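Local coordinates for putative metal-dependent phosphoesterase (Bifidobacterium adolescentis, PDB 3O0F), which hydrolyses phosphoester bonds with a cluster of iron and zinc ions, binds adenosine monophosphate and may act as a 5'-3' exonuclease, at residues Gln36-Gly41 with Glu64-Pro69; Phe90-Ser95 with Lys193-Val198; Thr114-Glu119 with Tyr176-Pro181; Phe125-Asp130 with Asp151-Ala156; Val199-Ala204 with Asp225-Leu230. All coordinates share one frame; numbering follows the deposited sequence. Where two conformers were deposited one is given.

Interaction 1: Gln36-Gly41 with Glu64-Pro69; sequences QARKLG and EEIGLP. With EDO (1,2-ethanediol), chain G.
Apolar contact between the ends of helices 30-39 and 56-66 rests on Ala37 and Leu68: the Ala37 CB meets Leu68 CD2 at 3.6 Å. Leu68 CG stands anti to its own backbone N (chi1 -178°), which brings CD2 against the helix; Leu68 CD2 also comes within 3.8 Å of the Arg38 N. Val45 of strand 44-47 touches both Ala37 and Leu68, so the pair packs against the sheet.

The second kind of contact is the long aliphatic arm of Arg38. Extended from CG to NE, it runs past Ile66 in the opposite direction, and Arg38 CD lies 3.7 Å from Ile66 CG2 and 3.6 Å from Ile66 O. The guanidinium reaches the turn that follows the helix, where Arg38 NH1 and Gly67 O are 3.3 Å apart. Gly41 and Gly67, both with positive phi, end their helices, Gly41 in a Schellman motif.

A polar contact lies off to the side: O2 of a 1,2-ethanediol, probably from the crystallisation liquor, donates to Gln36 OE1 at 3.0 Å, while the diol also bonds to Trp262 NE1 and Leu271 N. With alanine at this position, the diol hydroxyl would probably lose its acceptor, and Trp262 and Leu271 the side chain that touches them. The chemistry implies a hydrophobic joint at its buried end, overlaid at the surface by an arginine that lays its CD against Ile66 and brings its guanidinium to the Gly67 carbonyl.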
# COMPACT_ATOMS: atom_id res chain seq x y z
N GLN A 36 13.06 13.19 3.24
CA GLN A 36 13.64 12.74 1.98
C GLN A 36 12.83 13.20 0.76
O GLN A 36 13.41 13.64 -0.22
CB GLN A 36 13.83 11.23 1.96
CG GLN A 36 14.93 10.77 2.97
CD GLN A 36 15.21 9.26 2.85
OE1 GLN A 36 14.48 8.53 2.18
NE2 GLN A 36 16.30 8.80 3.49
N ALA A 37 11.51 13.13 0.85
CA ALA A 37 10.66 13.57 -0.24
C ALA A 37 10.92 15.05 -0.58
O ALA A 37 10.99 15.41 -1.74
CB ALA A 37 9.15 13.33 0.08
N ARG A 38 11.06 15.90 0.44
CA ARG A 38 11.41 17.29 0.20
C ARG A 38 12.75 17.45 -0.47
O ARG A 38 12.88 18.19 -1.49
CB ARG A 38 11.37 18.12 1.49
CG ARG A 38 11.31 19.65 1.17
CD ARG A 38 11.29 20.52 2.43
NE ARG A 38 11.86 21.85 2.17
CZ ARG A 38 11.27 22.80 1.46
NH1 ARG A 38 10.06 22.60 0.93
NH2 ARG A 38 11.88 23.96 1.27
N LYS A 39 13.75 16.76 0.07
CA LYS A 39 15.13 16.76 -0.48
C LYS A 39 15.21 16.33 -1.94
O LYS A 39 16.03 16.82 -2.69
CB LYS A 39 16.07 15.92 0.39
CG LYS A 39 16.47 16.63 1.66
CD LYS A 39 17.19 15.68 2.60
CE LYS A 39 17.64 16.39 3.84
NZ LYS A 39 18.56 15.51 4.66
N LEU A 40 14.29 15.48 -2.37
CA LEU A 40 14.28 14.99 -3.75
C LEU A 40 13.50 15.92 -4.66
O LEU A 40 13.36 15.65 -5.83
CB LEU A 40 13.67 13.60 -3.79
CG LEU A 40 14.49 12.53 -3.09
CD1 LEU A 40 13.80 11.17 -3.13
CD2 LEU A 40 15.87 12.43 -3.71
N GLY A 41 12.99 17.03 -4.12
CA GLY A 41 12.30 18.02 -4.94
C GLY A 41 10.87 17.66 -5.28
O GLY A 41 10.32 18.21 -6.21
N GLU A 64 4.39 19.32 8.80
CA GLU A 64 4.29 20.68 9.32
C GLU A 64 5.64 21.23 9.72
O GLU A 64 5.91 22.38 9.48
CB GLU A 64 3.33 20.76 10.52
CG GLU A 64 1.86 20.71 10.11
CD GLU A 64 0.93 20.36 11.27
OE1 GLU A 64 1.44 19.96 12.35
OE2 GLU A 64 -0.31 20.45 11.09
N GLU A 65 6.47 20.41 10.37
CA GLU A 65 7.81 20.85 10.76
C GLU A 65 8.72 21.04 9.56
O GLU A 65 9.42 22.03 9.49
CB GLU A 65 8.44 19.89 11.78
CG GLU A 65 9.96 20.03 11.91
N ILE A 66 8.67 20.15 8.58
CA ILE A 66 9.60 20.20 7.44
C ILE A 66 9.08 21.10 6.31
O ILE A 66 9.86 21.62 5.52
CB ILE A 66 9.93 18.75 6.97
CG1 ILE A 66 10.76 18.06 8.06
CG2 ILE A 66 10.63 18.70 5.62
CD1 ILE A 66 10.56 16.54 8.12
N GLY A 67 7.76 21.30 6.23
CA GLY A 67 7.17 22.18 5.22
C GLY A 67 7.01 21.45 3.88
O GLY A 67 7.47 21.93 2.85
N LEU A 68 6.39 20.28 3.90
CA LEU A 68 6.08 19.57 2.68
C LEU A 68 4.66 19.09 2.80
O LEU A 68 4.34 18.36 3.74
CB LEU A 68 7.00 18.38 2.45
CG LEU A 68 6.77 17.62 1.14
CD1 LEU A 68 7.35 18.38 -0.03
CD2 LEU A 68 7.37 16.25 1.29
N PRO A 69 3.82 19.48 1.84
CA PRO A 69 2.44 19.02 1.74
C PRO A 69 2.36 17.50 1.80
O PRO A 69 3.16 16.80 1.17
CB PRO A 69 2.01 19.50 0.35
CG PRO A 69 2.92 20.62 0.03
CD PRO A 69 4.20 20.34 0.71
C1 EDO G . 15.08 6.96 -1.59
O1 EDO G . 14.57 5.80 -2.32
C2 EDO G . 16.04 6.61 -0.45
O2 EDO G . 15.35 6.10 0.72

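Interaction 2: Phe90-Ser95 with Lys193-Val198; sequences FQYDPS and KGAGGV
The backbones of Phe90-Asp93 and Ala195-Val198 run nearly antiparallel, 163° apart end to end, and Phe90 and Val198 form a hydrogen-bonded antiparallel pair. Its two bonds lie in the carbonyl planes: Phe90 N to Val198 O at 2.8 Å and Val198 N to Phe90 O at 2.9 Å. Further along, where neither segment is strand, Asp93 N donates almost straight to Ala195 O (2.8 Å, 178° at the hydrogen).

Between these anchors the chains come very close, with Tyr92 CB 3.6 Å from Gly197 CA. A side chain on Gly197 would collide with that CB. Tyr92 CB also meets Ala195 CB at 3.8 Å. Its CG sits between the backbone N and the carbonyl carbon (chi1 60°), and the ring leads away from Ala195-Val198 to Trp56, its hydroxyl bonding to Thr74 OG1. Gln91 likewise turns out, OE1 accepting from Leu72 N. Phe90 and Val198 project to the same face of the sheet, where both touch Ile284 of helix 278-287.

Each segment also braces itself. Asp93 OD1 closes an Asx turn by taking Ser95 N from above its carboxylate plane, while Ser95 OG approaches on its syn side. Lys193 NZ donates to Gly197 O at 2.9 Å, and Gly196 is the C-prime residue of the Schellman motif ending helix 185-194. Main-chain bonding thus defines this buried join of strands 83-90 and 198-201, and glycines let the helix end turn tightly into the sheet beside Tyr92.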
# COMPACT_ATOMS: atom_id res chain seq x y z
N PHE A 90 -7.40 7.54 0.26
CA PHE A 90 -6.83 8.80 0.71
C PHE A 90 -7.91 9.71 1.31
O PHE A 90 -9.07 9.73 0.85
CB PHE A 90 -6.20 9.55 -0.45
CG PHE A 90 -5.05 8.83 -1.09
CD1 PHE A 90 -3.81 8.78 -0.47
CD2 PHE A 90 -5.23 8.19 -2.30
CE1 PHE A 90 -2.75 8.06 -1.05
CE2 PHE A 90 -4.17 7.52 -2.92
CZ PHE A 90 -2.94 7.45 -2.28
N GLN A 91 -7.47 10.50 2.28
CA GLN A 91 -8.25 11.63 2.80
C GLN A 91 -9.64 11.24 3.25
O GLN A 91 -10.64 11.85 2.85
CB GLN A 91 -8.28 12.78 1.77
CG GLN A 91 -6.85 13.33 1.46
CD GLN A 91 -6.22 14.06 2.64
OE1 GLN A 91 -5.14 13.69 3.11
NE2 GLN A 91 -6.88 15.13 3.11
N TYR A 92 -9.71 10.21 4.08
CA TYR A 92 -10.98 9.76 4.67
C TYR A 92 -10.96 10.02 6.17
O TYR A 92 -9.90 10.23 6.75
CB TYR A 92 -11.23 8.29 4.37
CG TYR A 92 -10.19 7.38 4.90
CD1 TYR A 92 -10.28 6.85 6.17
CD2 TYR A 92 -9.09 7.03 4.12
CE1 TYR A 92 -9.33 6.00 6.66
CE2 TYR A 92 -8.11 6.19 4.60
CZ TYR A 92 -8.23 5.67 5.86
OH TYR A 92 -7.26 4.84 6.33
N ASP A 93 -12.13 9.98 6.80
CA ASP A 93 -12.22 10.17 8.26
C ASP A 93 -11.62 8.99 9.02
O ASP A 93 -12.18 7.90 9.02
CB ASP A 93 -13.67 10.41 8.66
CG ASP A 93 -13.88 10.43 10.16
OD1 ASP A 93 -12.88 10.43 10.96
OD2 ASP A 93 -15.08 10.37 10.53
N PRO A 94 -10.48 9.19 9.69
CA PRO A 94 -9.84 8.03 10.34
C PRO A 94 -10.62 7.43 11.52
O PRO A 94 -10.40 6.29 11.87
CB PRO A 94 -8.49 8.59 10.80
CG PRO A 94 -8.73 10.03 11.03
CD PRO A 94 -9.74 10.44 9.96
N SER A 95 -11.53 8.19 12.09
CA SER A 95 -12.35 7.69 13.18
C SER A 95 -13.62 6.98 12.69
O SER A 95 -14.39 6.49 13.49
CB SER A 95 -12.73 8.87 14.10
OG SER A 95 -13.68 9.68 13.40
N LYS A 193 -15.62 5.25 0.57
CA LYS A 193 -16.59 6.29 0.24
C LYS A 193 -17.44 6.65 1.46
O LYS A 193 -17.73 7.82 1.68
CB LYS A 193 -17.50 5.84 -0.92
CG LYS A 193 -16.82 5.58 -2.24
CD LYS A 193 -15.64 6.49 -2.62
CE LYS A 193 -16.11 7.80 -3.12
NZ LYS A 193 -15.04 8.84 -3.41
N GLY A 194 -17.82 5.66 2.25
CA GLY A 194 -18.55 5.95 3.49
C GLY A 194 -17.82 6.91 4.41
O GLY A 194 -18.44 7.79 5.05
N ALA A 195 -16.50 6.73 4.49
CA ALA A 195 -15.63 7.49 5.40
C ALA A 195 -15.21 8.81 4.72
O ALA A 195 -14.43 9.56 5.27
CB ALA A 195 -14.40 6.65 5.80
N GLY A 196 -15.77 9.09 3.55
CA GLY A 196 -15.57 10.36 2.87
C GLY A 196 -14.31 10.43 2.04
O GLY A 196 -13.90 11.53 1.62
N GLY A 197 -13.70 9.27 1.79
CA GLY A 197 -12.40 9.23 1.13
C GLY A 197 -12.42 9.04 -0.38
O GLY A 197 -13.46 8.93 -1.03
N VAL A 198 -11.21 8.87 -0.92
CA VAL A 198 -10.96 8.72 -2.33
C VAL A 198 -10.26 7.39 -2.45
O VAL A 198 -9.27 7.10 -1.76
CB VAL A 198 -10.09 9.90 -2.87
CG1 VAL A 198 -9.72 9.74 -4.39
CG2 VAL A 198 -10.81 11.21 -2.60

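Interaction 3: Thr114-Glu119 with Tyr176-Pro181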
# COMPACT_ATOMS: atom_id res chain seq x y z
N THR A 114 0.19 -14.87 10.02
CA THR A 114 1.63 -14.69 9.90
C THR A 114 2.30 -15.55 10.98
O THR A 114 3.32 -16.17 10.73
CB THR A 114 2.00 -13.18 9.93
OG1 THR A 114 1.39 -12.52 8.80
CG2 THR A 114 3.51 -12.96 9.84
N LYS A 115 1.66 -15.65 12.15
CA LYS A 115 2.10 -16.56 13.20
C LYS A 115 2.07 -18.01 12.70
O LYS A 115 3.01 -18.75 12.91
CB LYS A 115 1.21 -16.47 14.43
CG LYS A 115 1.46 -15.29 15.33
CD LYS A 115 0.51 -15.32 16.55
CE LYS A 115 0.96 -14.37 17.66
NZ LYS A 115 -0.18 -13.94 18.52
N ARG A 116 0.99 -18.41 12.03
CA ARG A 116 0.86 -19.82 11.60
C ARG A 116 1.91 -20.12 10.54
O ARG A 116 2.47 -21.20 10.54
CB ARG A 116 -0.55 -20.15 11.10
CG ARG A 116 -1.53 -20.51 12.25
CD ARG A 116 -2.95 -20.85 11.77
NE ARG A 116 -3.65 -19.67 11.24
CZ ARG A 116 -4.33 -19.60 10.09
NH1 ARG A 116 -4.46 -20.69 9.31
NH2 ARG A 116 -4.90 -18.44 9.71
N MSE A 117 2.20 -19.15 9.68
CA MSE A 117 3.29 -19.28 8.72
C MSE A 117 4.64 -19.45 9.37
O MSE A 117 5.43 -20.25 8.91
CB MSE A 117 3.36 -18.08 7.80
CG MSE A 117 2.36 -18.16 6.70
SE MSE A 117 2.69 -16.84 5.32
CE MSE A 117 4.55 -17.26 4.77
N VAL A 118 4.92 -18.67 10.43
CA VAL A 118 6.20 -18.78 11.12
C VAL A 118 6.26 -20.15 11.85
O VAL A 118 7.30 -20.78 11.89
CB VAL A 118 6.46 -17.57 12.06
CG1 VAL A 118 7.77 -17.74 12.78
CG2 VAL A 118 6.48 -16.28 11.27
N GLU A 119 5.13 -20.63 12.38
CA GLU A 119 5.12 -21.92 13.08
C GLU A 119 5.63 -22.99 12.09
O GLU A 119 6.48 -23.80 12.46
CB GLU A 119 3.72 -22.28 13.63
CG GLU A 119 3.74 -23.32 14.76
N TYR A 176 4.73 -23.13 2.57
CA TYR A 176 4.55 -22.41 3.83
C TYR A 176 3.49 -21.32 3.71
O TYR A 176 2.90 -20.91 4.71
CB TYR A 176 5.87 -21.77 4.26
CG TYR A 176 7.05 -22.72 4.30
CD1 TYR A 176 7.18 -23.66 5.32
CD2 TYR A 176 8.05 -22.67 3.31
CE1 TYR A 176 8.27 -24.55 5.35
CE2 TYR A 176 9.14 -23.54 3.34
CZ TYR A 176 9.25 -24.48 4.36
OH TYR A 176 10.32 -25.36 4.40
N TYR A 177 3.28 -20.82 2.50
CA TYR A 177 2.33 -19.72 2.28
C TYR A 177 0.92 -20.01 2.78
O TYR A 177 0.37 -21.08 2.52
CB TYR A 177 2.29 -19.37 0.80
CG TYR A 177 1.35 -18.23 0.49
CD1 TYR A 177 1.68 -16.94 0.89
CD2 TYR A 177 0.15 -18.43 -0.20
CE1 TYR A 177 0.86 -15.88 0.62
CE2 TYR A 177 -0.70 -17.35 -0.48
CZ TYR A 177 -0.33 -16.08 -0.05
OH TYR A 177 -1.12 -14.98 -0.28
N ILE A 178 0.34 -19.06 3.51
CA ILE A 178 -1.11 -19.03 3.80
C ILE A 178 -1.70 -17.68 3.33
O ILE A 178 -1.07 -16.65 3.50
CB ILE A 178 -1.37 -19.19 5.30
CG1 ILE A 178 -0.65 -20.44 5.85
CG2 ILE A 178 -2.88 -19.26 5.56
CD1 ILE A 178 -0.81 -20.65 7.34
N PRO A 179 -2.87 -17.69 2.66
CA PRO A 179 -3.46 -16.40 2.29
C PRO A 179 -4.12 -15.72 3.51
O PRO A 179 -4.60 -16.40 4.43
CB PRO A 179 -4.51 -16.77 1.21
CG PRO A 179 -4.85 -18.17 1.46
CD PRO A 179 -3.68 -18.83 2.19
N THR A 180 -4.13 -14.40 3.52
CA THR A 180 -4.84 -13.68 4.59
C THR A 180 -6.32 -13.52 4.21
O THR A 180 -6.61 -13.02 3.13
CB THR A 180 -4.27 -12.27 4.85
OG1 THR A 180 -2.88 -12.34 5.15
CG2 THR A 180 -4.99 -11.65 6.04
N PRO A 181 -7.25 -13.88 5.13
CA PRO A 181 -8.68 -13.54 4.88
C PRO A 181 -8.80 -12.00 4.66
O PRO A 181 -8.27 -11.22 5.47
CB PRO A 181 -9.39 -13.97 6.16
CG PRO A 181 -8.45 -14.99 6.80
CD PRO A 181 -7.06 -14.54 6.43
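Van der Waals contact carries this meeting of helix 97-124 with the loop 176-181, centred on Met117, deposited as selenomethionine, and Ile178. The two side chains slide past each other in opposite directions, Met117 CG lying 3.9 Å from Ile178 CG1. With chi3 at 57° the selenomethionine bends at its end, bringing Met117 CE to 4.1 Å from Tyr177 CA.

The same side chain also lies along polar backbone atoms. Met117 CG is 3.4 Å from Tyr176 O, and Met117 SE is 3.7 Å from Ile178 N. These are close approaches, and no hydrogen bond links the two segments.

An aliphatic-to-charged contact completes the set. Ile178 crosses Arg116 at about a right angle; its CD1 touches Arg116 CB at 3.8 Å and lies over one face of the guanidinium.

Polar anchoring comes from neighbours: Arg113 NH1 bonds to Ile178 O, and Asp124 OD2 to the hydroxyl of Tyr176. Arg113 and Arg146, both of which bind adenosine monophosphate, also touch Tyr177. The chemistry implies a loop seated on the helix by one buried apolar pair, with hydrogen bonds from other residues of helix 97-124 fixing its course past the nucleotide pocket.

Interaction 4: Phe125-Asp130 with Asp151-Ala156; sequences FPITWD and DALVAA
Phe125 meets the helix through its CB, which lies 3.9 Å from Leu153 CD2. The two side chains cross at about a right angle, and the same methyl sits oblique to the Phe125 ring.

Pro126, the centre of an inverse gamma turn closed by Ile127 N and Phe125 O (2.9 Å), then offers its carbonyl: Pro126 O is 3.5 Å from Ala156 CB.

Ile127 carries most of the contact. Its CG1 stands anti to the carbonyl carbon (chi1 -83°), and Ile127 CD1 lies against Ala152, and 4.0 Å from Ala156 CB. On the Leu153 side, Ile127 CG1 and Leu153 CD2 are 3.4 Å apart, tighter than usual for carbons. Ile127 was deposited in two conformers, so its closest approaches hold for one of them and are doubtful as a sign of strain. Val118 and Val132 also touch Ile127, extending the apolar cluster to helices 97-124 and 129-133.

Thr128 follows as N-cap of helix 129-133, turning the chain away from helix 146-155. No hydrogen bond joins the two segments. The chemistry therefore implies mainly apolar docking, in which the small side chains of Ala152 and Ala156 flank Ile127, while Asp151 holds Arg162 of the nucleotide pocket by a salt bridge.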
# COMPACT_ATOMS: atom_id res chain seq x y z
N PHE A 125 13.53 -23.81 9.22
CA PHE A 125 14.46 -22.68 9.19
C PHE A 125 14.74 -22.17 10.61
O PHE A 125 13.91 -22.30 11.49
CB PHE A 125 13.89 -21.53 8.36
CG PHE A 125 13.76 -21.82 6.89
CD1 PHE A 125 14.85 -21.70 6.05
CD2 PHE A 125 12.53 -22.18 6.34
CE1 PHE A 125 14.73 -21.96 4.67
CE2 PHE A 125 12.39 -22.45 4.97
CZ PHE A 125 13.50 -22.35 4.14
N PRO A 126 15.89 -21.54 10.82
CA PRO A 126 16.17 -21.03 12.17
C PRO A 126 15.51 -19.66 12.38
O PRO A 126 16.20 -18.64 12.37
CB PRO A 126 17.69 -20.90 12.17
CG PRO A 126 18.02 -20.55 10.73
CD PRO A 126 16.98 -21.24 9.87
N ILE A 127 14.19 -19.68 12.58
CA ILE A 127 13.39 -18.48 12.87
C ILE A 127 12.42 -18.83 13.98
O ILE A 127 11.95 -19.97 14.07
CB ILE A 127 12.58 -18.03 11.64
CG1 ILE A 127 13.46 -17.18 10.72
CG2 ILE A 127 11.36 -17.19 12.06
CD1 ILE A 127 13.90 -15.89 11.32
N THR A 128 12.13 -17.85 14.84
CA THR A 128 11.13 -18.00 15.90
C THR A 128 10.18 -16.84 15.76
O THR A 128 10.47 -15.86 15.07
CB THR A 128 11.79 -17.98 17.30
OG1 THR A 128 12.43 -16.71 17.53
CG2 THR A 128 12.87 -19.12 17.44
N TRP A 129 9.05 -16.92 16.43
CA TRP A 129 8.13 -15.80 16.45
C TRP A 129 8.85 -14.55 16.94
O TRP A 129 8.68 -13.49 16.36
CB TRP A 129 6.88 -16.12 17.28
CG TRP A 129 5.85 -15.03 17.23
CD1 TRP A 129 5.32 -14.35 18.29
CD2 TRP A 129 5.26 -14.46 16.05
NE1 TRP A 129 4.43 -13.40 17.85
CE2 TRP A 129 4.37 -13.45 16.48
CE3 TRP A 129 5.39 -14.71 14.68
CZ2 TRP A 129 3.61 -12.69 15.59
CZ3 TRP A 129 4.62 -13.96 13.79
CH2 TRP A 129 3.75 -12.96 14.25
N ASP A 130 9.70 -14.68 17.97
CA ASP A 130 10.45 -13.52 18.45
C ASP A 130 11.42 -12.89 17.45
O ASP A 130 11.70 -11.69 17.54
CB ASP A 130 11.26 -13.85 19.71
CG ASP A 130 10.39 -14.01 20.95
OD1 ASP A 130 9.19 -13.68 20.89
OD2 ASP A 130 10.93 -14.46 21.99
N ASP A 151 12.27 -10.40 6.43
CA ASP A 151 13.29 -9.70 7.21
C ASP A 151 13.93 -10.57 8.30
O ASP A 151 15.14 -10.51 8.50
CB ASP A 151 12.72 -8.42 7.85
CG ASP A 151 12.36 -7.33 6.82
OD1 ASP A 151 12.84 -7.43 5.64
OD2 ASP A 151 11.60 -6.38 7.19
N ALA A 152 13.12 -11.34 9.03
CA ALA A 152 13.67 -12.20 10.07
C ALA A 152 14.60 -13.26 9.45
O ALA A 152 15.64 -13.60 10.04
CB ALA A 152 12.57 -12.85 10.89
N LEU A 153 14.26 -13.73 8.24
CA LEU A 153 15.06 -14.76 7.55
C LEU A 153 16.34 -14.16 7.02
O LEU A 153 17.33 -14.87 6.88
CB LEU A 153 14.28 -15.45 6.40
CG LEU A 153 13.16 -16.40 6.83
CD1 LEU A 153 12.15 -16.59 5.71
CD2 LEU A 153 13.69 -17.73 7.34
N VAL A 154 16.34 -12.87 6.73
CA VAL A 154 17.58 -12.16 6.35
C VAL A 154 18.43 -11.91 7.61
O VAL A 154 19.62 -12.18 7.60
CB VAL A 154 17.29 -10.84 5.58
CG1 VAL A 154 18.59 -10.04 5.36
CG2 VAL A 154 16.57 -11.15 4.26
N ALA A 155 17.82 -11.44 8.71
CA ALA A 155 18.56 -11.28 9.99
C ALA A 155 19.19 -12.58 10.51
O ALA A 155 20.20 -12.55 11.22
CB ALA A 155 17.68 -10.68 11.06
N ALA A 156 18.57 -13.71 10.18
CA ALA A 156 19.05 -15.03 10.59
C ALA A 156 20.10 -15.58 9.62
O ALA A 156 20.70 -16.62 9.88
CB ALA A 156 17.87 -16.01 10.72

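Interaction 5: Val199-Ala204 with Asp225-Leu230. With FE (Fe (III) ion), chain D.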
# COMPACT_ATOMS: atom_id res chain seq x y z
N VAL A 199 -10.74 6.58 -3.37
CA VAL A 199 -10.24 5.22 -3.53
C VAL A 199 -9.69 4.96 -4.93
O VAL A 199 -10.31 5.27 -5.96
CB VAL A 199 -11.32 4.14 -3.07
CG1 VAL A 199 -12.58 4.26 -3.87
CG2 VAL A 199 -10.73 2.74 -3.16
N VAL A 200 -8.50 4.37 -4.98
CA VAL A 200 -7.75 4.16 -6.24
C VAL A 200 -7.29 2.69 -6.27
O VAL A 200 -6.80 2.21 -5.28
CB VAL A 200 -6.53 5.12 -6.28
CG1 VAL A 200 -5.56 4.79 -7.46
CG2 VAL A 200 -6.99 6.61 -6.27
N ALA A 201 -7.46 1.98 -7.39
CA ALA A 201 -6.94 0.61 -7.53
C ALA A 201 -5.40 0.70 -7.76
O ALA A 201 -4.93 1.37 -8.67
CB ALA A 201 -7.66 -0.13 -8.72
N ALA A 202 -4.63 0.07 -6.86
CA ALA A 202 -3.15 0.08 -6.89
C ALA A 202 -2.59 -0.97 -7.88
O ALA A 202 -3.15 -2.05 -8.02
CB ALA A 202 -2.59 -0.20 -5.49
N HIS A 203 -1.52 -0.59 -8.59
CA HIS A 203 -0.76 -1.40 -9.58
C HIS A 203 -1.63 -2.51 -10.24
O HIS A 203 -1.34 -3.71 -10.12
CB HIS A 203 0.50 -1.99 -8.89
CG HIS A 203 0.24 -2.58 -7.53
ND1 HIS A 203 -0.51 -3.74 -7.35
CD2 HIS A 203 0.61 -2.18 -6.29
CE1 HIS A 203 -0.60 -4.01 -6.06
NE2 HIS A 203 0.06 -3.08 -5.39
N ALA A 204 -2.69 -2.12 -10.93
CA ALA A 204 -3.71 -3.09 -11.30
C ALA A 204 -3.29 -3.93 -12.51
O ALA A 204 -3.98 -4.91 -12.84
CB ALA A 204 -5.08 -2.42 -11.55
N ASP A 225 -19.29 0.88 -8.12
CA ASP A 225 -19.29 0.93 -6.65
C ASP A 225 -18.86 2.31 -6.10
O ASP A 225 -19.11 2.58 -4.93
CB ASP A 225 -18.31 -0.08 -6.04
CG ASP A 225 -18.68 -1.54 -6.28
OD1 ASP A 225 -19.87 -1.87 -6.54
OD2 ASP A 225 -17.72 -2.38 -6.20
N GLY A 226 -18.21 3.13 -6.93
CA GLY A 226 -17.59 4.43 -6.54
C GLY A 226 -16.06 4.57 -6.67
O GLY A 226 -15.49 5.51 -6.14
N LEU A 227 -15.37 3.68 -7.39
CA LEU A 227 -13.90 3.79 -7.58
C LEU A 227 -13.54 5.13 -8.18
O LEU A 227 -14.09 5.54 -9.20
CB LEU A 227 -13.34 2.64 -8.44
CG LEU A 227 -11.82 2.63 -8.64
CD1 LEU A 227 -11.09 2.18 -7.34
CD2 LEU A 227 -11.46 1.68 -9.82
N ASP A 228 -12.60 5.84 -7.56
CA ASP A 228 -12.24 7.16 -8.06
C ASP A 228 -11.14 7.12 -9.12
O ASP A 228 -11.06 8.01 -9.96
CB ASP A 228 -11.78 8.04 -6.91
CG ASP A 228 -12.89 8.34 -5.93
OD1 ASP A 228 -13.63 9.30 -6.21
OD2 ASP A 228 -12.97 7.65 -4.87
N GLY A 229 -10.23 6.14 -9.03
CA GLY A 229 -9.02 6.18 -9.85
C GLY A 229 -8.25 4.88 -10.00
O GLY A 229 -8.54 3.89 -9.35
N LEU A 230 -7.24 4.95 -10.85
CA LEU A 230 -6.32 3.86 -11.20
C LEU A 230 -4.89 4.37 -11.11
O LEU A 230 -4.57 5.43 -11.64
CB LEU A 230 -6.57 3.46 -12.66
CG LEU A 230 -7.97 2.89 -12.98
CD1 LEU A 230 -8.08 2.54 -14.46
CD2 LEU A 230 -8.25 1.68 -12.10
FE FE D . 0.45 -3.15 -3.13
O HOH W 1 1.73 -1.63 -3.43
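Asp228 bonds both the backbone N and the carbonyl O of Val199. Asp228 OD2 accepts from Val199 N at 2.9 Å, a nearly straight bond (170°) met on the anti side and 30° out of the carboxylate plane, while Asp228 N donates back to Val199 O at 2.9 Å. Gly229 N adds a weak bond to that same oxygen. Next comes the parallel pairing, with Ala201 N bonded to Gly229 O at 2.9 Å.

Side chains close round this ladder. Leu227 CD1 reaches 3.5 Å from Val199 O, and Ala201 CB meets Leu230 CD2 at 3.9 Å. Gly229 faces Val200, whose CG2 would press on any side chain there.

Outside this shell, Lys193 and Arg287 form salt bridges with Asp228 OD2 and OD1, and probably stabilise its negative charge. An asparagine in its place would probably weaken both salt bridges and leave Lys193 and Arg287 with less negative charge to balance them.

Beyond the strand end, His203 NE2 binds an iron(III) ion at 2.3 Å, alongside a water and with Glu75 and His86 also on the metal. Glu231 OE1 accepts from His203 N and so helps position it. Strand 198-201, helix 216-225 and strand 229-233 form a beta-alpha-beta unit, and a metal ligand just past a strand end fits the distorted TIM-barrel-like architecture of PHP domains.

How the interactions relate
Interactions 2 and 5 are buried and share the central sheet: strand 198-201 pairs antiparallel in one and parallel in the other, and the salt bridge of Lys193 with Asp228 ties them together. Interactions 3 and 4 lie about 14 Å apart between centres in the helical region, interaction 3 nearer the nucleotide; Val118 touching Ile127, and Tyr176 OH touching Phe125, join them, and neither has a hydrogen bond between its segments. Interaction 1 touches none of the others, its centre at least about 24 Å from theirs, and is partly buried where two helix ends pack. Backbone hydrogen bonding thus dominates the two contacts at the sheet, whereas side-chain packing serves the partly buried contacts outside it.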